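PDB 4RDL: capsid from Human calicivirus NLV/Boxer/2001/US, which builds the norovirus capsid and, through the protruding domain present here, binds the Lewis y histo-blood group antigen, probably for attachment to host cells. Local coordinates for residues G111-H116 with T173-R178; L183-V188 with V224-V229. All blocks are in the same frame, centred on the assembly; numbering follows the deposited sequence.

Interaction 1 (G111-H116 with T173-R178); sequences GNCDLH and TWVSNR. With GAL (beta-D-galactopyranose), chain C; FUC (alpha-L-fucopyranose), chain B; FUC (alpha-L-fucopyranose), chain D.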
ATOM      1  N   GLY A 111      -5.783 -19.098   3.327  1.00 11.82           N
ATOM      2  CA  GLY A 111      -6.500 -20.275   2.883  1.00 12.50           C
ATOM      3  C   GLY A 111      -7.421 -20.875   3.926  1.00 11.52           C
ATOM      4  O   GLY A 111      -7.176 -20.745   5.128  1.00 13.73           O
ATOM      5  N   ASN A 112      -8.473 -21.534   3.447  1.00 11.43           N
ATOM      6  CA  ASN A 112      -9.415 -22.256   4.296  1.00 11.94           C
ATOM      7  C   ASN A 112     -10.112 -21.384   5.325  1.00 12.54           C
ATOM      8  O   ASN A 112     -10.354 -21.820   6.447  1.00 14.10           O
ATOM      9  CB  ASN A 112      -8.750 -23.447   5.002  1.00 13.34           C
ATOM     10  CG  ASN A 112      -9.756 -24.522   5.369  1.00 13.69           C
ATOM     11  OD1 ASN A 112     -10.613 -24.871   4.562  1.00 15.42           O
ATOM     12  ND2 ASN A 112      -9.667 -25.039   6.588  1.00 15.16           N
ATOM     13  N   CYS A 113     -10.448 -20.158   4.930  1.00 11.91           N
ATOM     14  CA  CYS A 113     -11.069 -19.220   5.850  1.00 10.96           C
ATOM     15  C   CYS A 113     -12.047 -18.296   5.138  1.00 10.54           C
ATOM     16  O   CYS A 113     -12.221 -18.378   3.918  1.00 11.80           O
ATOM     17  CB  CYS A 113      -9.999 -18.419   6.597  1.00 13.16           C
ATOM     18  SG  CYS A 113      -8.866 -17.520   5.496  1.00 13.44           S
ATOM     19  N   ASP A 114     -12.702 -17.441   5.914  1.00 11.37           N
ATOM     20  CA  ASP A 114     -13.691 -16.522   5.374  1.00 10.51           C
ATOM     21  C   ASP A 114     -13.065 -15.149   5.179  1.00 10.06           C
ATOM     22  O   ASP A 114     -12.624 -14.511   6.142  1.00 13.09           O
ATOM     23  CB  ASP A 114     -14.896 -16.408   6.307  1.00 12.47           C
ATOM     24  CG  ASP A 114     -15.760 -17.663   6.321  1.00 13.88           C
ATOM     25  OD1 ASP A 114     -15.388 -18.687   5.700  1.00 14.12           O
ATOM     26  OD2 ASP A 114     -16.827 -17.614   6.968  1.00 15.56           O
ATOM     27  N   LEU A 115     -13.001 -14.722   3.923  1.00 10.50           N
ATOM     28  CA  LEU A 115     -12.475 -13.414   3.565  1.00 10.32           C
ATOM     29  C   LEU A 115     -13.616 -12.413   3.502  1.00  9.52           C
ATOM     30  O   LEU A 115     -14.503 -12.520   2.647  1.00 12.18           O
ATOM     31  CB  LEU A 115     -11.774 -13.468   2.207  1.00 10.57           C
ATOM     32  CG  LEU A 115     -10.766 -14.605   2.012  1.00 10.54           C
ATOM     33  CD1 LEU A 115     -10.285 -14.627   0.565  1.00 12.13           C
ATOM     34  CD2 LEU A 115      -9.588 -14.458   2.982  1.00 12.66           C
ATOM     35  N   HIS A 116     -13.598 -11.448   4.409  1.00  9.69           N
ATOM     36  CA  HIS A 116     -14.632 -10.422   4.443  1.00  9.89           C
ATOM     37  C   HIS A 116     -14.133  -9.229   3.658  1.00  9.84           C
ATOM     38  O   HIS A 116     -13.238  -8.506   4.108  1.00 10.11           O
ATOM     39  CB  HIS A 116     -14.957 -10.037   5.889  1.00 10.83           C
ATOM     40  CG  HIS A 116     -15.453 -11.189   6.704  1.00 11.49           C
ATOM     41  ND1 HIS A 116     -16.797 -11.459   6.865  1.00 12.56           N
ATOM     42  CD2 HIS A 116     -14.788 -12.169   7.359  1.00 12.01           C
ATOM     43  CE1 HIS A 116     -16.937 -12.543   7.607  1.00 13.73           C
ATOM     44  NE2 HIS A 116     -15.733 -13.000   7.911  1.00 13.34           N
ATOM     45  N   THR A 173     -11.018  -6.697   4.192  1.00  9.43           N
ATOM     46  CA  THR A 173     -11.284  -5.883   5.381  1.00 10.06           C
ATOM     47  C   THR A 173     -10.961  -6.640   6.664  1.00 10.02           C
ATOM     48  O   THR A 173     -10.318  -6.103   7.573  1.00 10.48           O
ATOM     49  CB  THR A 173     -12.740  -5.403   5.406  1.00 10.16           C
ATOM     50  OG1 THR A 173     -12.981  -4.655   4.210  1.00 13.27           O
ATOM     51  CG2 THR A 173     -13.021  -4.517   6.616  1.00 12.13           C
ATOM     52  N   TRP A 174     -11.414  -7.883   6.742  1.00 10.53           N
ATOM     53  CA  TRP A 174     -11.082  -8.735   7.871  1.00  9.33           C
ATOM     54  C   TRP A 174     -11.253 -10.209   7.495  1.00  9.54           C
ATOM     55  O   TRP A 174     -11.774 -10.529   6.416  1.00 11.44           O
ATOM     56  CB  TRP A 174     -11.876  -8.347   9.135  1.00 11.50           C
ATOM     57  CG  TRP A 174     -13.377  -8.527   9.068  1.00 10.00           C
ATOM     58  CD1 TRP A 174     -14.274  -7.761   8.372  1.00 11.92           C
ATOM     59  CD2 TRP A 174     -14.148  -9.507   9.772  1.00 10.85           C
ATOM     60  NE1 TRP A 174     -15.555  -8.228   8.578  1.00 12.54           N
ATOM     61  CE2 TRP A 174     -15.506  -9.294   9.444  1.00 11.86           C
ATOM     62  CE3 TRP A 174     -13.822 -10.552  10.648  1.00 13.05           C
ATOM     63  CZ2 TRP A 174     -16.536 -10.085   9.956  1.00 13.14           C
ATOM     64  CZ3 TRP A 174     -14.846 -11.328  11.165  1.00 12.99           C
ATOM     65  CH2 TRP A 174     -16.188 -11.096  10.809  1.00 14.79           C
ATOM     66  N   VAL A 175     -10.783 -11.094   8.371  1.00 10.13           N
ATOM     67  CA  VAL A 175     -10.769 -12.527   8.128  1.00 10.93           C
ATOM     68  C   VAL A 175     -11.310 -13.238   9.360  1.00 11.96           C
ATOM     69  O   VAL A 175     -11.028 -12.831  10.490  1.00 12.96           O
ATOM     70  CB  VAL A 175      -9.326 -13.030   7.840  1.00 11.51           C
ATOM     71  CG1 VAL A 175      -9.302 -14.547   7.650  1.00 12.78           C
ATOM     72  CG2 VAL A 175      -8.740 -12.317   6.625  1.00 12.36           C
ATOM     73  N   SER A 176     -12.101 -14.280   9.139  1.00 11.89           N
ATOM     74  CA  SER A 176     -12.517 -15.149  10.234  1.00 13.03           C
ATOM     75  C   SER A 176     -12.375 -16.621   9.846  1.00 12.72           C
ATOM     76  O   SER A 176     -12.170 -16.952   8.670  1.00 12.85           O
ATOM     77  CB  SER A 176     -13.955 -14.845  10.662  1.00 13.43           C
ATOM     78  OG  SER A 176     -14.848 -15.089   9.595  1.00 13.77           O
ATOM     79  N   ASN A 177     -12.473 -17.503  10.836  1.00 13.84           N
ATOM     80  CA  ASN A 177     -12.348 -18.929  10.570  1.00 14.52           C
ATOM     81  C   ASN A 177     -13.542 -19.498   9.819  1.00 15.46           C
ATOM     82  O   ASN A 177     -14.669 -19.002   9.921  1.00 17.41           O
ATOM     83  CB  ASN A 177     -12.142 -19.710  11.869  1.00 16.85           C
ATOM     84  CG  ASN A 177     -13.367 -19.682  12.764  1.00 19.08           C
ATOM     85  OD1 ASN A 177     -13.718 -18.639  13.309  1.00 21.50           O
ATOM     86  ND2 ASN A 177     -14.011 -20.837  12.937  1.00 19.99           N
ATOM     87  N   ARG A 178     -13.276 -20.545   9.051  1.00 15.95           N
ATOM     88  CA  ARG A 178     -14.322 -21.383   8.486  1.00 16.32           C
ATOM     89  C   ARG A 178     -14.983 -22.152   9.618  1.00 17.50           C
ATOM     90  O   ARG A 178     -14.298 -22.665  10.502  1.00 18.27           O
ATOM     91  CB  ARG A 178     -13.686 -22.363   7.502  1.00 19.52           C
ATOM     92  CG  ARG A 178     -14.591 -23.452   7.009  1.00 22.39           C
ATOM     93  CD  ARG A 178     -13.811 -24.416   6.144  1.00 21.33           C
ATOM     94  NE  ARG A 178     -14.693 -25.418   5.563  1.00 22.54           N
ATOM     95  CZ  ARG A 178     -14.322 -26.311   4.657  1.00 24.97           C
ATOM     96  NH1 ARG A 178     -13.070 -26.332   4.221  1.00 21.80           N
ATOM     97  NH2 ARG A 178     -15.207 -27.182   4.185  1.00 27.80           N
TER
HETATM   98  C1  GAL C   2     -19.528 -16.456  11.858  1.00 22.16           C
HETATM   99  C2  GAL C   2     -18.840 -15.642  10.785  1.00 21.49           C
HETATM  100  C3  GAL C   2     -18.309 -16.497   9.694  1.00 19.57           C
HETATM  101  C4  GAL C   2     -17.488 -17.548  10.189  1.00 19.39           C
HETATM  102  C5  GAL C   2     -18.248 -18.351  11.195  1.00 20.68           C
HETATM  103  C6  GAL C   2     -17.491 -19.442  11.803  1.00 22.62           C
HETATM  104  O2  GAL C   2     -19.774 -14.699  10.265  1.00 25.31           O
HETATM  105  O3  GAL C   2     -17.611 -15.682   8.731  1.00 18.79           O
HETATM  106  O4  GAL C   2     -16.272 -16.992  10.785  1.00 18.29           O
HETATM  107  O5  GAL C   2     -18.720 -17.476  12.305  1.00 21.82           O
HETATM  108  O6  GAL C   2     -18.184 -20.273  12.611  1.00 26.12           O
HETATM  109  C1  FUC B   4     -17.984 -15.954  16.110  1.00 27.36           C
HETATM  110  C2  FUC B   4     -16.819 -16.848  16.446  1.00 25.99           C
HETATM  111  C3  FUC B   4     -16.118 -17.246  15.212  1.00 24.76           C
HETATM  112  C4  FUC B   4     -15.683 -16.112  14.449  1.00 24.67           C
HETATM  113  C5  FUC B   4     -16.796 -15.173  14.166  1.00 24.69           C
HETATM  114  C6  FUC B   4     -16.317 -13.953  13.562  1.00 25.13           C
HETATM  115  O2  FUC B   4     -17.280 -17.995  17.151  1.00 27.25           O
HETATM  116  O3  FUC B   4     -15.009 -18.118  15.532  1.00 26.70           O
HETATM  117  O4  FUC B   4     -14.639 -15.399  15.151  1.00 25.09           O
HETATM  118  O5  FUC B   4     -17.561 -14.823  15.408  1.00 26.33           O
HETATM  119  C1  FUC D   3     -19.265 -13.411  10.279  1.00 24.62           C
HETATM  120  C2  FUC D   3     -20.115 -12.541   9.452  1.00 22.35           C
HETATM  121  C3  FUC D   3     -21.470 -12.422  10.035  1.00 23.65           C
HETATM  122  C4  FUC D   3     -21.449 -11.946  11.443  1.00 23.99           C
HETATM  123  C5  FUC D   3     -20.497 -12.756  12.303  1.00 23.99           C
HETATM  124  C6  FUC D   3     -20.368 -12.199  13.669  1.00 24.53           C
HETATM  125  O2  FUC D   3     -20.197 -13.074   8.161  1.00 25.32           O
HETATM  126  O3  FUC D   3     -22.272 -11.602   9.247  1.00 25.54           O
HETATM  127  O4  FUC D   3     -21.075 -10.611  11.478  1.00 24.68           O
HETATM  128  O5  FUC D   3     -19.205 -12.887  11.700  1.00 23.73           O
HETATM  129  O   HOH W   1     -10.570 -21.295   9.121  1.00 15.57           O
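The imidazole of H116 lies flat against the indole of W174, the planes 7° apart and the ring centroid 3.6 Å from that of the six-membered ring. CB of H116 extends the overlap as a CH-pi contact over the five-membered ring. CG of W174 sits between its backbone N and carbonyl carbon (chi1 65°), which folds the indole back over H116.

Polar groups beside the stack meet the glycan. NE2 of H116 and OG of S176 share a hydrogen bond of 2.8 Å, either being able to donate. The galactose gives its O3 to D114 OD2 at 2.7 Å and its O4 to the backbone O of N177, while N177 OD1 accepts from O3 of the chain B fucose at 2.6 Å.

Antiparallel backbone bonds join strands 113-121 and 167-177, among them D114 N to S176 O at 2.8 Å. At a classic beta bulge, H116 O accepts from both T173 N and W174 N. R178 NH1 also donates to N112 OD1 at 2.9 Å, in the guanidinium plane and on a carbonyl lone pair.

The hydroxyl of Y141 bonds D114 OD1, which probably fixes the carboxylate with OD2 turned to the galactose.

Interaction 2 (L183-V188 with V224-V229); sequences LNLWAV and VSNPKV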
ATOM      1  N   LEU A 183      -8.565 -20.812  12.480  1.00 17.86           N
ATOM      2  CA  LEU A 183      -7.956 -19.922  11.501  1.00 17.09           C
ATOM      3  C   LEU A 183      -6.463 -20.205  11.424  1.00 17.21           C
ATOM      4  O   LEU A 183      -5.731 -20.015  12.402  1.00 22.38           O
ATOM      5  CB  LEU A 183      -8.217 -18.459  11.861  1.00 16.86           C
ATOM      6  CG  LEU A 183      -7.654 -17.414  10.892  1.00 15.97           C
ATOM      7  CD1 LEU A 183      -8.185 -17.623   9.468  1.00 16.24           C
ATOM      8  CD2 LEU A 183      -7.978 -16.011  11.384  1.00 17.54           C
ATOM      9  N   ASN A 184      -6.023 -20.688  10.269  1.00 14.70           N
ATOM     10  CA  ASN A 184      -4.633 -21.087  10.068  1.00 15.02           C
ATOM     11  C   ASN A 184      -3.956 -20.158   9.068  1.00 13.59           C
ATOM     12  O   ASN A 184      -4.192 -20.246   7.859  1.00 14.85           O
ATOM     13  CB  ASN A 184      -4.577 -22.539   9.582  1.00 16.50           C
ATOM     14  CG  ASN A 184      -3.167 -23.009   9.283  1.00 17.11           C
ATOM     15  OD1 ASN A 184      -2.194 -22.304   9.536  1.00 16.75           O
ATOM     16  ND2 ASN A 184      -3.053 -24.220   8.744  1.00 19.96           N
ATOM     17  N   LEU A 185      -3.123 -19.257   9.581  1.00 13.12           N
ATOM     18  CA  LEU A 185      -2.476 -18.252   8.745  1.00 13.79           C
ATOM     19  C   LEU A 185      -1.324 -18.807   7.901  1.00 12.78           C
ATOM     20  O   LEU A 185      -0.707 -18.068   7.125  1.00 13.13           O
ATOM     21  CB  LEU A 185      -2.020 -17.062   9.594  1.00 14.73           C
ATOM     22  CG  LEU A 185      -3.133 -16.384  10.397  1.00 15.24           C
ATOM     23  CD1 LEU A 185      -2.590 -15.132  11.078  1.00 17.91           C
ATOM     24  CD2 LEU A 185      -4.326 -16.040   9.508  1.00 15.12           C
ATOM     25  N   TRP A 186      -1.054 -20.102   8.051  1.00 13.15           N
ATOM     26  CA  TRP A 186      -0.054 -20.810   7.251  1.00 13.31           C
ATOM     27  C   TRP A 186      -0.685 -21.718   6.184  1.00 12.68           C
ATOM     28  O   TRP A 186       0.026 -22.323   5.380  1.00 14.82           O
ATOM     29  CB  TRP A 186       0.860 -21.646   8.156  1.00 15.89           C
ATOM     30  CG  TRP A 186       2.048 -20.893   8.725  1.00 19.83           C
ATOM     31  CD1 TRP A 186       3.340 -20.927   8.275  1.00 18.71           C
ATOM     32  CD2 TRP A 186       2.042 -20.013   9.855  1.00 17.97           C
ATOM     33  NE1 TRP A 186       4.136 -20.121   9.055  1.00 20.03           N
ATOM     34  CE2 TRP A 186       3.364 -19.548  10.030  1.00 21.78           C
ATOM     35  CE3 TRP A 186       1.049 -19.575  10.739  1.00 20.15           C
ATOM     36  CZ2 TRP A 186       3.718 -18.669  11.049  1.00 17.99           C
ATOM     37  CZ3 TRP A 186       1.400 -18.700  11.741  1.00 20.88           C
ATOM     38  CH2 TRP A 186       2.727 -18.253  11.889  1.00 20.31           C
ATOM     39  N   ALA A 187      -2.015 -21.818   6.168  1.00 13.20           N
ATOM     40  CA  ALA A 187      -2.686 -22.610   5.139  1.00 12.84           C
ATOM     41  C   ALA A 187      -2.469 -21.999   3.766  1.00 13.38           C
ATOM     42  O   ALA A 187      -2.534 -20.781   3.606  1.00 14.01           O
ATOM     43  CB  ALA A 187      -4.176 -22.718   5.426  1.00 14.70           C
ATOM     44  N   VAL A 188      -2.217 -22.850   2.776  1.00 13.18           N
ATOM     45  CA  VAL A 188      -2.093 -22.400   1.397  1.00 12.92           C
ATOM     46  C   VAL A 188      -3.446 -22.549   0.715  1.00 13.15           C
ATOM     47  O   VAL A 188      -4.028 -23.633   0.722  1.00 14.71           O
ATOM     48  CB  VAL A 188      -1.039 -23.222   0.626  1.00 14.24           C
ATOM     49  CG1 VAL A 188      -0.890 -22.687  -0.787  1.00 16.07           C
ATOM     50  CG2 VAL A 188       0.299 -23.185   1.341  1.00 15.34           C
ATOM     51  N   VAL A 224      -9.420 -12.403  12.845  1.00 11.62           N
ATOM     52  CA  VAL A 224     -10.080 -12.607  14.129  1.00 13.25           C
ATOM     53  C   VAL A 224      -9.797 -14.005  14.672  1.00 13.76           C
ATOM     54  O   VAL A 224      -9.924 -14.997  13.953  1.00 16.31           O
ATOM     55  CB  VAL A 224     -11.586 -12.309  14.007  1.00 12.83           C
ATOM     56  CG1 VAL A 224     -12.332 -12.658  15.290  1.00 14.99           C
ATOM     57  CG2 VAL A 224     -11.787 -10.841  13.647  1.00 14.18           C
ATOM     58  N   SER A 225      -9.406 -14.045  15.949  1.00 14.46           N
ATOM     59  CA  SER A 225      -8.900 -15.227  16.677  1.00 15.08           C
ATOM     60  C   SER A 225      -7.376 -15.407  16.622  1.00 16.99           C
ATOM     61  O   SER A 225      -6.806 -16.158  17.417  1.00 20.40           O
ATOM     62  CB  SER A 225      -9.634 -16.535  16.327  1.00 16.35           C
ATOM     63  OG  SER A 225      -9.100 -17.156  15.167  1.00 17.97           O
ATOM     64  N   ASN A 226      -6.720 -14.705  15.698  1.00 16.40           N
ATOM     65  CA  ASN A 226      -5.259 -14.678  15.644  1.00 15.60           C
ATOM     66  C   ASN A 226      -4.797 -13.419  14.928  1.00 13.49           C
ATOM     67  O   ASN A 226      -4.378 -13.471  13.770  1.00 13.89           O
ATOM     68  CB  ASN A 226      -4.706 -15.912  14.933  1.00 18.88           C
ATOM     69  CG  ASN A 226      -3.226 -16.122  15.207  1.00 22.68           C
ATOM     70  OD1 ASN A 226      -2.516 -15.187  15.576  1.00 25.09           O
ATOM     71  ND2 ASN A 226      -2.757 -17.351  15.033  1.00 27.91           N
ATOM     72  N   PRO A 227      -4.890 -12.273  15.618  1.00 12.61           N
ATOM     73  CA  PRO A 227      -4.727 -10.969  14.967  1.00 12.11           C
ATOM     74  C   PRO A 227      -3.266 -10.552  14.812  1.00 12.27           C
ATOM     75  O   PRO A 227      -2.914  -9.394  15.036  1.00 14.61           O
ATOM     76  CB  PRO A 227      -5.475 -10.020  15.907  1.00 13.26           C
ATOM     77  CG  PRO A 227      -5.318 -10.657  17.258  1.00 13.20           C
ATOM     78  CD  PRO A 227      -5.379 -12.150  17.002  1.00 13.22           C
ATOM     79  N   LYS A 228      -2.430 -11.498  14.404  1.00 12.17           N
ATOM     80  CA  LYS A 228      -1.021 -11.221  14.167  1.00 11.30           C
ATOM     81  C   LYS A 228      -0.635 -11.912  12.866  1.00 11.63           C
ATOM     82  O   LYS A 228      -0.441 -13.126  12.835  1.00 14.29           O
ATOM     83  CB  LYS A 228      -0.168 -11.726  15.343  1.00 12.98           C
ATOM     84  CG  LYS A 228       1.336 -11.447  15.211  1.00 15.72           C
ATOM     85  CD  LYS A 228       2.127 -11.952  16.422  1.00 18.66           C
ATOM     86  CE  LYS A 228       1.802 -11.157  17.678  1.00 19.88           C
ATOM     87  NZ  LYS A 228       2.493  -9.832  17.725  1.00 23.16           N
ATOM     88  N   VAL A 229      -0.555 -11.137  11.786  1.00 10.40           N
ATOM     89  CA  VAL A 229      -0.283 -11.698  10.466  1.00 10.47           C
ATOM     90  C   VAL A 229       1.217 -11.778  10.211  1.00 10.02           C
ATOM     91  O   VAL A 229       1.908 -10.762  10.237  1.00 10.09           O
ATOM     92  CB  VAL A 229      -0.941 -10.863   9.350  1.00 10.18           C
ATOM     93  CG1 VAL A 229      -0.483 -11.346   7.965  1.00 10.97           C
ATOM     94  CG2 VAL A 229      -2.461 -10.911   9.476  1.00 10.67           C
TER
HETATM   95  O   HOH W   2      -8.870 -19.909  15.107  1.00 33.33           O
HETATM   96  O   HOH W   3      -5.272 -19.649  15.046  1.00 39.24           O
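L183 and L185 both start out toward segment 224-229, but their ends land on different parts of it. In L183, CG is anti to the backbone N (chi1 -179°), and the CD2 branch reaches the backbone O of V224 at 3.4 Å. The hydroxyl of S225 lies alongside the root of the same leucine, with OG 3.7 Å from L183 CB. That hydroxyl is turned back on its own chain and donates to V224 O at 2.6 Å, in the carbonyl plane and on a lone pair.

In L185, CG lies instead anti to the carbonyl carbon (chi1 -57°), and its CD1 methyl enters the bend at N226-K228. There it meets two carbonyl oxygens, K228 O at 3.4 Å and N226 O at 3.6 Å, with V229 CA somewhat farther off. T223 and P230 also touch this leucine.

V224 and P227 leave the backbone away from segment 183-188; V224 packs on T129 and P227 on L127 of the second subunit. On the other segment, N184 OD1 accepts from W186 N at 2.9 Å in an Asx turn, within a type I turn spanning N184 to A187.

Two waters complete the join: one accepts from L183 N and donates to S225 OG, while the other donates to L183 O at 2.7 Å and has a weak link to N226 ND2. Direct contact is thus mainly leucine methyls against backbone carbonyls, and polar linkage between the loops passes through water, beside a V224 whose side chain touches a bound fucose.

How the interactions relate
Interactions 1 and 2 follow one another along the chain, their centres about 9 Å apart on the same side of its centre. Interaction 1 pairs strands 113-121 and 167-177 of an antiparallel sheet; interaction 2 joins the loop after strand 167-177 to the segment leading into strand 228-231, which belongs to the other sheet. The two touch directly: V175 O probably accepts a hydrogen bond from V224 N at 2.9 Å, V224 CG2 packs on W174 CE3, and L183 CD1 rests against C113 CB. Through V224, interaction 2 adds a wall to the glycan pocket of interaction 1, and both reach the second subunit, placing Lewis y recognition beside the dimer interface.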